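Local coordinates for histone-lysine N-methyltransferase, H3 lysine-9 specific SUVH6 (Arabidopsis thaliana, PDB 6A5N), which probably methylates lysine 9 of histone H3 through its SET domain and binds DNA, at residues E12-F17 and N85-H90; R451-S456 and L492-N497; L461-V466 and V478-Q483. The protein carries 1 engineered substitution. All blocks are in the same frame, centred on the assembly; numbering follows the deposited sequence.

Contact 1 of 3, residues E12-F17 and N85-H90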
loop_
_atom_site.group_PDB
_atom_site.type_symbol
_atom_site.label_atom_id
_atom_site.label_comp_id
_atom_site.label_asym_id
_atom_site.label_seq_id
_atom_site.Cartn_x
_atom_site.Cartn_y
_atom_site.Cartn_z
ATOM N N GLU A 12 3.089 -10.710 2.529
ATOM C CA GLU A 12 3.132 -10.603 3.985
ATOM C C GLU A 12 4.519 -10.164 4.469
ATOM O O GLU A 12 4.633 -9.478 5.482
ATOM C CB GLU A 12 2.691 -11.932 4.627
ATOM C CG GLU A 12 1.805 -11.773 5.867
ATOM C CD GLU A 12 0.612 -10.820 5.678
ATOM O OE1 GLU A 12 0.146 -10.645 4.527
ATOM O OE2 GLU A 12 0.161 -10.226 6.687
ATOM N N THR A 13 5.567 -10.520 3.731
ATOM C CA THR A 13 6.916 -10.093 4.102
ATOM C C THR A 13 7.043 -8.574 3.970
ATOM O O THR A 13 7.586 -7.911 4.862
ATOM C CB THR A 13 7.997 -10.792 3.246
ATOM O OG1 THR A 13 7.813 -12.216 3.315
ATOM C CG2 THR A 13 9.387 -10.449 3.738
ATOM N N LEU A 14 6.517 -8.020 2.881
ATOM C CA LEU A 14 6.565 -6.575 2.677
ATOM C C LEU A 14 5.679 -5.844 3.687
ATOM O O LEU A 14 6.062 -4.784 4.203
ATOM C CB LEU A 14 6.148 -6.221 1.248
ATOM C CG LEU A 14 7.059 -6.728 0.130
ATOM C CD1 LEU A 14 6.501 -6.342 -1.218
ATOM C CD2 LEU A 14 8.459 -6.188 0.291
ATOM N N ARG A 15 4.505 -6.408 3.963
ATOM C CA ARG A 15 3.614 -5.878 4.995
ATOM C C ARG A 15 4.288 -5.840 6.349
ATOM O O ARG A 15 4.212 -4.840 7.061
ATOM C CB ARG A 15 2.348 -6.720 5.094
ATOM C CG ARG A 15 1.269 -6.335 4.125
ATOM C CD ARG A 15 0.223 -7.435 4.007
ATOM N NE ARG A 15 -0.548 -7.285 2.777
ATOM C CZ ARG A 15 -1.450 -8.159 2.339
ATOM N NH1 ARG A 15 -2.097 -7.932 1.205
ATOM N NH2 ARG A 15 -1.705 -9.262 3.030
ATOM N N LEU A 16 4.948 -6.930 6.710
ATOM C CA LEU A 16 5.704 -6.960 7.950
ATOM C C LEU A 16 6.747 -5.841 7.934
ATOM O O LEU A 16 6.751 -5.006 8.837
ATOM C CB LEU A 16 6.359 -8.328 8.158
ATOM C CG LEU A 16 6.853 -8.544 9.587
ATOM C CD1 LEU A 16 5.658 -8.761 10.506
ATOM C CD2 LEU A 16 7.795 -9.731 9.669
ATOM N N PHE A 17 7.582 -5.792 6.895
ATOM C CA PHE A 17 8.618 -4.760 6.805
ATOM C C PHE A 17 8.103 -3.330 7.015
ATOM O O PHE A 17 8.687 -2.546 7.771
ATOM C CB PHE A 17 9.321 -4.829 5.443
ATOM C CG PHE A 17 10.237 -3.670 5.172
ATOM C CD1 PHE A 17 11.534 -3.669 5.662
ATOM C CD2 PHE A 17 9.809 -2.585 4.420
ATOM C CE1 PHE A 17 12.387 -2.606 5.406
ATOM C CE2 PHE A 17 10.651 -1.509 4.177
ATOM C CZ PHE A 17 11.942 -1.524 4.664
ATOM N N ASN A 85 16.141 -6.051 -1.513
ATOM C CA ASN A 85 17.088 -6.934 -0.851
ATOM C C ASN A 85 16.384 -7.996 -0.012
ATOM O O ASN A 85 16.658 -9.186 -0.176
ATOM C CB ASN A 85 18.073 -6.133 0.006
ATOM C CG ASN A 85 19.174 -7.005 0.613
ATOM O OD1 ASN A 85 18.992 -7.589 1.679
ATOM N ND2 ASN A 85 20.322 -7.087 -0.059
ATOM N N ILE A 86 15.468 -7.594 0.868
ATOM C CA ILE A 86 14.818 -8.603 1.715
ATOM C C ILE A 86 14.061 -9.617 0.864
ATOM O O ILE A 86 13.881 -10.757 1.284
ATOM C CB ILE A 86 13.849 -7.989 2.777
ATOM C CG1 ILE A 86 12.515 -7.572 2.161
ATOM C CG2 ILE A 86 14.507 -6.838 3.526
ATOM C CD1 ILE A 86 11.557 -6.894 3.166
ATOM N N LEU A 87 13.620 -9.217 -0.326
ATOM C CA LEU A 87 12.921 -10.152 -1.205
ATOM C C LEU A 87 13.877 -10.956 -2.130
ATOM O O LEU A 87 13.501 -12.005 -2.659
ATOM C CB LEU A 87 11.880 -9.396 -2.044
ATOM C CG LEU A 87 10.671 -8.826 -1.287
ATOM C CD1 LEU A 87 9.550 -8.449 -2.228
ATOM C CD2 LEU A 87 10.171 -9.817 -0.282
ATOM N N GLY A 88 15.108 -10.479 -2.307
ATOM C CA GLY A 88 16.080 -11.167 -3.142
ATOM C C GLY A 88 15.975 -10.733 -4.593
ATOM O O GLY A 88 16.622 -11.310 -5.476
ATOM N N ILE A 89 15.137 -9.725 -4.838
ATOM C CA ILE A 89 14.949 -9.167 -6.175
ATOM C C ILE A 89 16.235 -8.527 -6.676
ATOM O O ILE A 89 16.597 -8.665 -7.839
ATOM C CB ILE A 89 13.819 -8.096 -6.195
ATOM C CG1 ILE A 89 12.459 -8.726 -5.910
ATOM C CG2 ILE A 89 13.774 -7.360 -7.525
ATOM C CD1 ILE A 89 11.320 -7.740 -5.958
ATOM N N HIS A 90 16.894 -7.805 -5.771
ATOM C CA HIS A 90 18.092 -7.035 -6.057
ATOM C C HIS A 90 18.829 -6.887 -4.736
ATOM O O HIS A 90 18.311 -6.259 -3.804
ATOM C CB HIS A 90 17.720 -5.682 -6.663
ATOM C CG HIS A 90 18.862 -4.948 -7.304
ATOM N ND1 HIS A 90 19.321 -5.239 -8.573
ATOM C CD2 HIS A 90 19.590 -3.888 -6.875
ATOM C CE1 HIS A 90 20.304 -4.411 -8.884
ATOM N NE2 HIS A 90 20.489 -3.584 -7.870
#
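Ile86 CD1 comes obliquely to the base of the Phe17 ring, at CB, CG and CD1. The closest touch is to Phe17 CB, at 3.8 Å. The Phe17 side chain also touches Ala48 and Leu52 of helix 44-54, and Glu83. This is helix-helix packing. The long N-terminal helix 4-30 rests on the last turn of helix 81-87, which belongs to the SAD/SRA domain. No hydrogen bond crosses between the two segments, and the contact is made by side-chain carbon atoms.

In Phe17, CG stands opposite the backbone N (chi1 170°). This lets the ring follow alongside the same methyl, with Phe17 CG 4.0 Å and Phe17 CD1 4.1 Å from Ile86 CD1. Ile86 sends CG1 between its own N and carbonyl carbon (chi1 78°), with CD1 extended beyond. That methyl group also comes close to Leu14 and Thr13, so three residues of helix 4-30 gather round it.

Leu14 and Leu87 meet at about a right angle. Leu14 CD2 is 3.6 Å from Leu87 CD1, and Leu14 CG is 3.8 Å from the same methyl. Thr13 and Leu87 instead slide past each other in opposite directions.

Gly88 ends helix 81-87 with a Schellman motif, and its positive phi (88°) turns the chain out of the helix. Asn85 packs on a phosphate of the bound DNA, which is consistent with this short helix lying between the N-terminal helix and the nucleic acid.

Thr13 splits its two branches. Its OG1 bonds back to Lys9 O in the same helix, while Thr13 CG2 faces the other helix and lies 4.1 Å from Leu87 CD2.

Contact 2 of 3, residues R451-S456 and L492-N497; sequences RFINHS and LCYDYN
Ile453 and Tyr494 make the tight part of this contact. The segments carry the NHS and YDY sequences that, in SET domains, cross to form the pseudoknot, which as in relatives probably helps shape the cofactor and lysine-binding region. Ile453 comes in at the edge of the Tyr494 ring, near its plane, with Ile453 CG2 3.4 Å from Tyr494 CD2. The same methyl also sits 3.3 Å from Leu492 O. Val367 covers both Ile453 and Leu492. Two short, weakly bonded parallel strands run beside each other, with two backbone hydrogen bonds between them. Tyr494 N donates to Asn454 O at 3.2 Å. Ser456 N reaches Tyr494 O at the same distance, but from well above the carbonyl plane (60° out of it).

The looser side holds partly exposed His455 and exposed Tyr496. The two rings lie at 17° to each other and are offset, with little overlap. Tyr496 OH lies over the centre of the His455 ring, 3.4 Å above its plane. The edge of His455 points toward the face of Tyr494 in an offset edge-to-face pair, planes at 71°. Across the sheet from this aromatic cluster, Ser456 CB touches Cys493 SG at 3.4 Å.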
loop_
_atom_site.group_PDB
_atom_site.type_symbol
_atom_site.label_atom_id
_atom_site.label_comp_id
_atom_site.label_asym_id
_atom_site.label_seq_id
_atom_site.Cartn_x
_atom_site.Cartn_y
_atom_site.Cartn_z
ATOM N N ARG A 451 -19.204 2.109 -1.816
ATOM C CA ARG A 451 -20.207 1.101 -2.122
ATOM C C ARG A 451 -19.839 0.300 -3.367
ATOM O O ARG A 451 -20.384 -0.786 -3.591
ATOM C CB ARG A 451 -21.585 1.764 -2.289
ATOM C CG ARG A 451 -21.903 2.299 -3.689
ATOM C CD ARG A 451 -23.206 3.124 -3.708
ATOM N NE ARG A 451 -23.976 2.932 -4.938
ATOM C CZ ARG A 451 -25.032 2.129 -5.040
ATOM N NH1 ARG A 451 -25.459 1.449 -3.986
ATOM N NH2 ARG A 451 -25.673 2.005 -6.193
ATOM N N PHE A 452 -18.911 0.824 -4.167
ATOM C CA PHE A 452 -18.533 0.168 -5.418
ATOM C C PHE A 452 -17.302 -0.727 -5.267
ATOM O O PHE A 452 -16.898 -1.399 -6.221
ATOM C CB PHE A 452 -18.261 1.206 -6.509
ATOM C CG PHE A 452 -19.476 1.962 -6.963
ATOM C CD1 PHE A 452 -20.477 1.334 -7.699
ATOM C CD2 PHE A 452 -19.594 3.320 -6.691
ATOM C CE1 PHE A 452 -21.585 2.046 -8.134
ATOM C CE2 PHE A 452 -20.696 4.036 -7.116
ATOM C CZ PHE A 452 -21.695 3.402 -7.837
ATOM N N ILE A 453 -16.690 -0.725 -4.087
ATOM C CA ILE A 453 -15.514 -1.557 -3.858
ATOM C C ILE A 453 -15.911 -3.032 -3.864
ATOM O O ILE A 453 -16.853 -3.430 -3.167
ATOM C CB ILE A 453 -14.819 -1.195 -2.525
ATOM C CG1 ILE A 453 -14.473 0.288 -2.499
ATOM C CG2 ILE A 453 -13.546 -2.000 -2.348
ATOM C CD1 ILE A 453 -13.829 0.724 -1.207
ATOM N N ASN A 454 -15.212 -3.839 -4.662
ATOM C CA ASN A 454 -15.534 -5.260 -4.770
ATOM C C ASN A 454 -14.748 -6.103 -3.778
ATOM O O ASN A 454 -13.832 -5.607 -3.114
ATOM C CB ASN A 454 -15.278 -5.778 -6.189
ATOM C CG ASN A 454 -16.176 -5.128 -7.221
ATOM O OD1 ASN A 454 -17.390 -5.340 -7.230
ATOM N ND2 ASN A 454 -15.580 -4.354 -8.116
ATOM N N HIS A 455 -15.100 -7.384 -3.698
ATOM C CA HIS A 455 -14.488 -8.294 -2.739
ATOM C C HIS A 455 -13.423 -9.187 -3.371
ATOM O O HIS A 455 -13.540 -9.577 -4.531
ATOM C CB HIS A 455 -15.569 -9.151 -2.077
ATOM C CG HIS A 455 -16.946 -8.558 -2.156
ATOM N ND1 HIS A 455 -17.721 -8.621 -3.293
ATOM C CD2 HIS A 455 -17.680 -7.889 -1.234
ATOM C CE1 HIS A 455 -18.876 -8.021 -3.068
ATOM N NE2 HIS A 455 -18.877 -7.566 -1.827
ATOM N N SER A 456 -12.375 -9.508 -2.615
ATOM C CA SER A 456 -11.281 -10.335 -3.136
ATOM C C SER A 456 -10.659 -11.251 -2.091
ATOM O O SER A 456 -10.541 -10.876 -0.917
ATOM C CB SER A 456 -10.185 -9.446 -3.732
ATOM O OG SER A 456 -9.316 -10.188 -4.568
ATOM N N LEU A 492 -9.304 -1.769 -6.327
ATOM C CA LEU A 492 -9.373 -1.770 -4.884
ATOM C C LEU A 492 -10.379 -2.821 -4.427
ATOM O O LEU A 492 -11.536 -2.831 -4.864
ATOM C CB LEU A 492 -9.723 -0.370 -4.380
ATOM C CG LEU A 492 -8.721 0.692 -4.842
ATOM C CD1 LEU A 492 -9.123 2.097 -4.403
ATOM C CD2 LEU A 492 -7.330 0.358 -4.348
ATOM N N CYS A 493 -9.928 -3.726 -3.568
ATOM C CA CYS A 493 -10.812 -4.753 -3.034
ATOM C C CYS A 493 -10.506 -5.077 -1.573
ATOM O O CYS A 493 -9.362 -4.905 -1.106
ATOM C CB CYS A 493 -10.718 -6.015 -3.896
ATOM S SG CYS A 493 -9.053 -6.331 -4.536
ATOM N N TYR A 494 -11.547 -5.509 -0.851
ATOM C CA TYR A 494 -11.410 -5.973 0.538
ATOM C C TYR A 494 -12.007 -7.376 0.670
ATOM O O TYR A 494 -12.957 -7.708 -0.039
ATOM C CB TYR A 494 -12.088 -5.003 1.530
ATOM C CG TYR A 494 -13.576 -4.810 1.338
ATOM C CD1 TYR A 494 -14.494 -5.598 2.019
ATOM C CD2 TYR A 494 -14.060 -3.812 0.504
ATOM C CE1 TYR A 494 -15.854 -5.410 1.857
ATOM C CE2 TYR A 494 -15.413 -3.614 0.334
ATOM C CZ TYR A 494 -16.308 -4.411 1.015
ATOM O OH TYR A 494 -17.661 -4.208 0.838
ATOM N N ASP A 495 -11.496 -8.151 1.607
ATOM C CA ASP A 495 -12.016 -9.467 1.929
ATOM C C ASP A 495 -13.224 -9.502 2.851
ATOM O O ASP A 495 -13.588 -8.510 3.436
ATOM C CB ASP A 495 -10.922 -10.326 2.513
ATOM C CG ASP A 495 -11.086 -11.772 2.187
ATOM O OD1 ASP A 495 -12.194 -12.160 1.809
ATOM O OD2 ASP A 495 -10.108 -12.525 2.319
ATOM N N TYR A 496 -13.839 -10.673 2.951
ATOM C CA TYR A 496 -14.986 -10.931 3.816
ATOM C C TYR A 496 -14.657 -11.036 5.279
ATOM O O TYR A 496 -13.527 -11.199 5.645
ATOM C CB TYR A 496 -15.738 -12.176 3.370
ATOM C CG TYR A 496 -16.664 -11.881 2.238
ATOM C CD1 TYR A 496 -17.641 -10.922 2.365
ATOM C CD2 TYR A 496 -16.528 -12.519 1.024
ATOM C CE1 TYR A 496 -18.478 -10.616 1.314
ATOM C CE2 TYR A 496 -17.359 -12.223 -0.032
ATOM C CZ TYR A 496 -18.336 -11.277 0.124
ATOM O OH TYR A 496 -19.161 -10.985 -0.922
ATOM N N ASN A 497 -15.667 -10.903 6.118
ATOM C CA ASN A 497 -15.437 -10.725 7.532
ATOM C C ASN A 497 -14.746 -11.863 8.277
ATOM O O ASN A 497 -13.789 -11.631 8.991
ATOM C CB ASN A 497 -16.757 -10.239 8.200
ATOM C CG ASN A 497 -17.371 -11.239 9.177
ATOM O OD1 ASN A 497 -17.608 -10.911 10.340
ATOM N ND2 ASN A 497 -17.639 -12.451 8.707
#

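Contact 3 of 3, residues L461-V466 and V478-Q483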
loop_
_atom_site.group_PDB
_atom_site.type_symbol
_atom_site.label_atom_id
_atom_site.label_comp_id
_atom_site.label_asym_id
_atom_site.label_seq_id
_atom_site.Cartn_x
_atom_site.Cartn_y
_atom_site.Cartn_z
ATOM N N LEU A 461 -6.969 -3.753 0.418
ATOM C CA LEU A 461 -7.633 -2.898 1.398
ATOM C C LEU A 461 -8.103 -3.685 2.622
ATOM O O LEU A 461 -8.464 -4.867 2.521
ATOM C CB LEU A 461 -8.839 -2.192 0.772
ATOM C CG LEU A 461 -8.616 -1.222 -0.379
ATOM C CD1 LEU A 461 -9.830 -0.338 -0.582
ATOM C CD2 LEU A 461 -7.372 -0.391 -0.150
ATOM N N TYR A 462 -8.095 -3.041 3.781
ATOM C CA TYR A 462 -8.761 -3.643 4.935
ATOM C C TYR A 462 -9.617 -2.603 5.666
ATOM O O TYR A 462 -9.350 -1.387 5.607
ATOM C CB TYR A 462 -7.742 -4.314 5.878
ATOM C CG TYR A 462 -7.083 -3.398 6.869
ATOM C CD1 TYR A 462 -7.571 -3.283 8.165
ATOM C CD2 TYR A 462 -5.955 -2.675 6.525
ATOM C CE1 TYR A 462 -6.973 -2.449 9.079
ATOM C CE2 TYR A 462 -5.347 -1.834 7.433
ATOM C CZ TYR A 462 -5.859 -1.725 8.707
ATOM O OH TYR A 462 -5.247 -0.891 9.613
ATOM N N ALA A 463 -10.670 -3.082 6.324
ATOM C CA ALA A 463 -11.620 -2.192 6.998
ATOM C C ALA A 463 -11.211 -1.935 8.448
ATOM O O ALA A 463 -10.904 -2.871 9.186
ATOM C CB ALA A 463 -13.027 -2.775 6.935
ATOM N N GLN A 464 -11.218 -0.672 8.860
ATOM C CA GLN A 464 -10.837 -0.316 10.220
ATOM C C GLN A 464 -11.943 0.514 10.856
ATOM O O GLN A 464 -12.526 1.368 10.200
ATOM C CB GLN A 464 -9.497 0.433 10.196
ATOM C CG GLN A 464 -9.110 1.135 11.491
ATOM C CD GLN A 464 -8.673 0.180 12.571
ATOM O OE1 GLN A 464 -7.658 -0.503 12.428
ATOM N NE2 GLN A 464 -9.432 0.131 13.669
ATOM N N ASN A 465 -12.257 0.244 12.117
ATOM C CA ASN A 465 -13.317 0.972 12.797
ATOM C C ASN A 465 -12.788 2.227 13.488
ATOM O O ASN A 465 -11.945 2.136 14.388
ATOM C CB ASN A 465 -14.017 0.057 13.807
ATOM C CG ASN A 465 -14.850 -1.017 13.146
ATOM O OD1 ASN A 465 -15.439 -0.788 12.094
ATOM N ND2 ASN A 465 -14.947 -2.176 13.782
ATOM N N VAL A 466 -13.253 3.404 13.077
ATOM C CA VAL A 466 -12.835 4.604 13.797
ATOM C C VAL A 466 -14.010 5.272 14.513
ATOM O O VAL A 466 -15.155 5.259 14.039
ATOM C CB VAL A 466 -12.135 5.642 12.878
ATOM C CG1 VAL A 466 -11.074 4.967 11.996
ATOM C CG2 VAL A 466 -13.137 6.391 12.034
ATOM N N VAL A 478 -16.619 2.868 9.270
ATOM C CA VAL A 478 -15.761 1.906 8.566
ATOM C C VAL A 478 -14.863 2.638 7.577
ATOM O O VAL A 478 -15.328 3.159 6.558
ATOM C CB VAL A 478 -16.588 0.838 7.838
ATOM C CG1 VAL A 478 -15.686 -0.128 7.071
ATOM C CG2 VAL A 478 -17.414 0.071 8.842
ATOM N N MET A 479 -13.572 2.677 7.889
ATOM C CA MET A 479 -12.599 3.384 7.079
ATOM C C MET A 479 -11.677 2.395 6.400
ATOM O O MET A 479 -11.031 1.587 7.072
ATOM C CB MET A 479 -11.803 4.355 7.943
ATOM C CG MET A 479 -12.670 5.341 8.687
ATOM S SD MET A 479 -13.903 6.037 7.574
ATOM C CE MET A 479 -14.446 7.472 8.517
ATOM N N PHE A 480 -11.639 2.432 5.071
ATOM C CA PHE A 480 -10.770 1.533 4.333
ATOM C C PHE A 480 -9.346 2.087 4.323
ATOM O O PHE A 480 -9.124 3.272 4.033
ATOM C CB PHE A 480 -11.294 1.333 2.907
ATOM C CG PHE A 480 -12.627 0.628 2.843
ATOM C CD1 PHE A 480 -12.754 -0.702 3.257
ATOM C CD2 PHE A 480 -13.748 1.285 2.355
ATOM C CE1 PHE A 480 -13.983 -1.357 3.192
ATOM C CE2 PHE A 480 -14.975 0.635 2.281
ATOM C CZ PHE A 480 -15.092 -0.684 2.706
ATOM N N PHE A 481 -8.389 1.238 4.679
ATOM C CA PHE A 481 -6.991 1.609 4.583
ATOM C C PHE A 481 -6.315 0.648 3.631
ATOM O O PHE A 481 -6.898 -0.389 3.274
ATOM C CB PHE A 481 -6.317 1.585 5.955
ATOM C CG PHE A 481 -6.674 2.751 6.829
ATOM C CD1 PHE A 481 -7.809 2.717 7.647
ATOM C CD2 PHE A 481 -5.864 3.883 6.846
ATOM C CE1 PHE A 481 -8.132 3.808 8.468
ATOM C CE2 PHE A 481 -6.181 4.973 7.663
ATOM C CZ PHE A 481 -7.317 4.931 8.471
ATOM N N ALA A 482 -5.096 0.980 3.214
ATOM C CA ALA A 482 -4.365 0.152 2.253
ATOM C C ALA A 482 -3.333 -0.726 2.950
ATOM O O ALA A 482 -2.518 -0.237 3.732
ATOM C CB ALA A 482 -3.693 1.033 1.207
ATOM N N GLN A 483 -3.343 -2.019 2.653
ATOM C CA GLN A 483 -2.338 -2.905 3.234
ATOM C C GLN A 483 -1.233 -3.281 2.238
ATOM O O GLN A 483 -0.344 -4.077 2.559
ATOM C CB GLN A 483 -3.008 -4.162 3.804
ATOM C CG GLN A 483 -3.898 -4.912 2.819
ATOM C CD GLN A 483 -4.325 -6.264 3.348
ATOM O OE1 GLN A 483 -4.264 -6.527 4.550
ATOM N NE2 GLN A 483 -4.745 -7.140 2.447
#
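Leu461 packs on the opposing strand with every atom of its side chain. Its CB lies 3.6 Å from Phe481 O. CG continues past the same oxygen and splits. CD1 turns to Phe480 and crosses that side chain at about a right angle, ending 4.1 Å from Phe480 CB. CD2 lies 3.5 Å from Phe481 O and also touches CA and CB of Ala482. Ile379 of strand 378-381 lies against Leu461 too.

The two strands run antiparallel. Tyr462 pairs with Phe481 and Gln464 with Met479, each by two backbone hydrogen bonds. The bonds given by Phe481 N and Met479 N are nearly straight.

Leu461, Ala463 and Phe480 share one face, where Ala463 CB sits 3.8 Å from Val478 CG1. Tyr462, Gln464, Met479 and Phe481 occupy the other. There Tyr462 CG stands between its own N and carbonyl carbon (chi1 84°), which brings CE2 to 3.8 Å from Phe481 CB. Gln464 CB rests beside Phe481 CD1 at 3.8 Å. The Gln464 chain then bends at chi2 (73°), and its NE2 hydrogen-bonds to Lys326 O and to Asn465 O, the latter from above the carbonyl plane. Further along the strand, Val466 meets Met479 at about a right angle, with Val466 CG2 3.5 Å from Met479 CG.

Strands 329-330 and 378-381 flank the pair in a mixed four-stranded sheet. The arrangement is a beta hairpin, part of the beta framework of the SET domain.

In the fold
Contact 1 comes first along the chain, and its centre is 25 Å from that of contact 2 and 23 Å from that of contact 3. The centres of contacts 2 and 3 are 11 Å apart, and both belong to the SET domain. Both segments of contact 3 fall between the two of contact 2, so the hairpin lies in the chain between strand 454-455 and its partner 493-494. Cys493 O probably bonds to Leu461 N, and Phe480 packs on Ile453 and stacks on Tyr494, joining hairpin to pseudoknot. Arg15 NE probably bonds to Gln483 O of contact 3. Helix 4-30 thus touches both the SAD/SRA part, which meets the DNA, and the SET part.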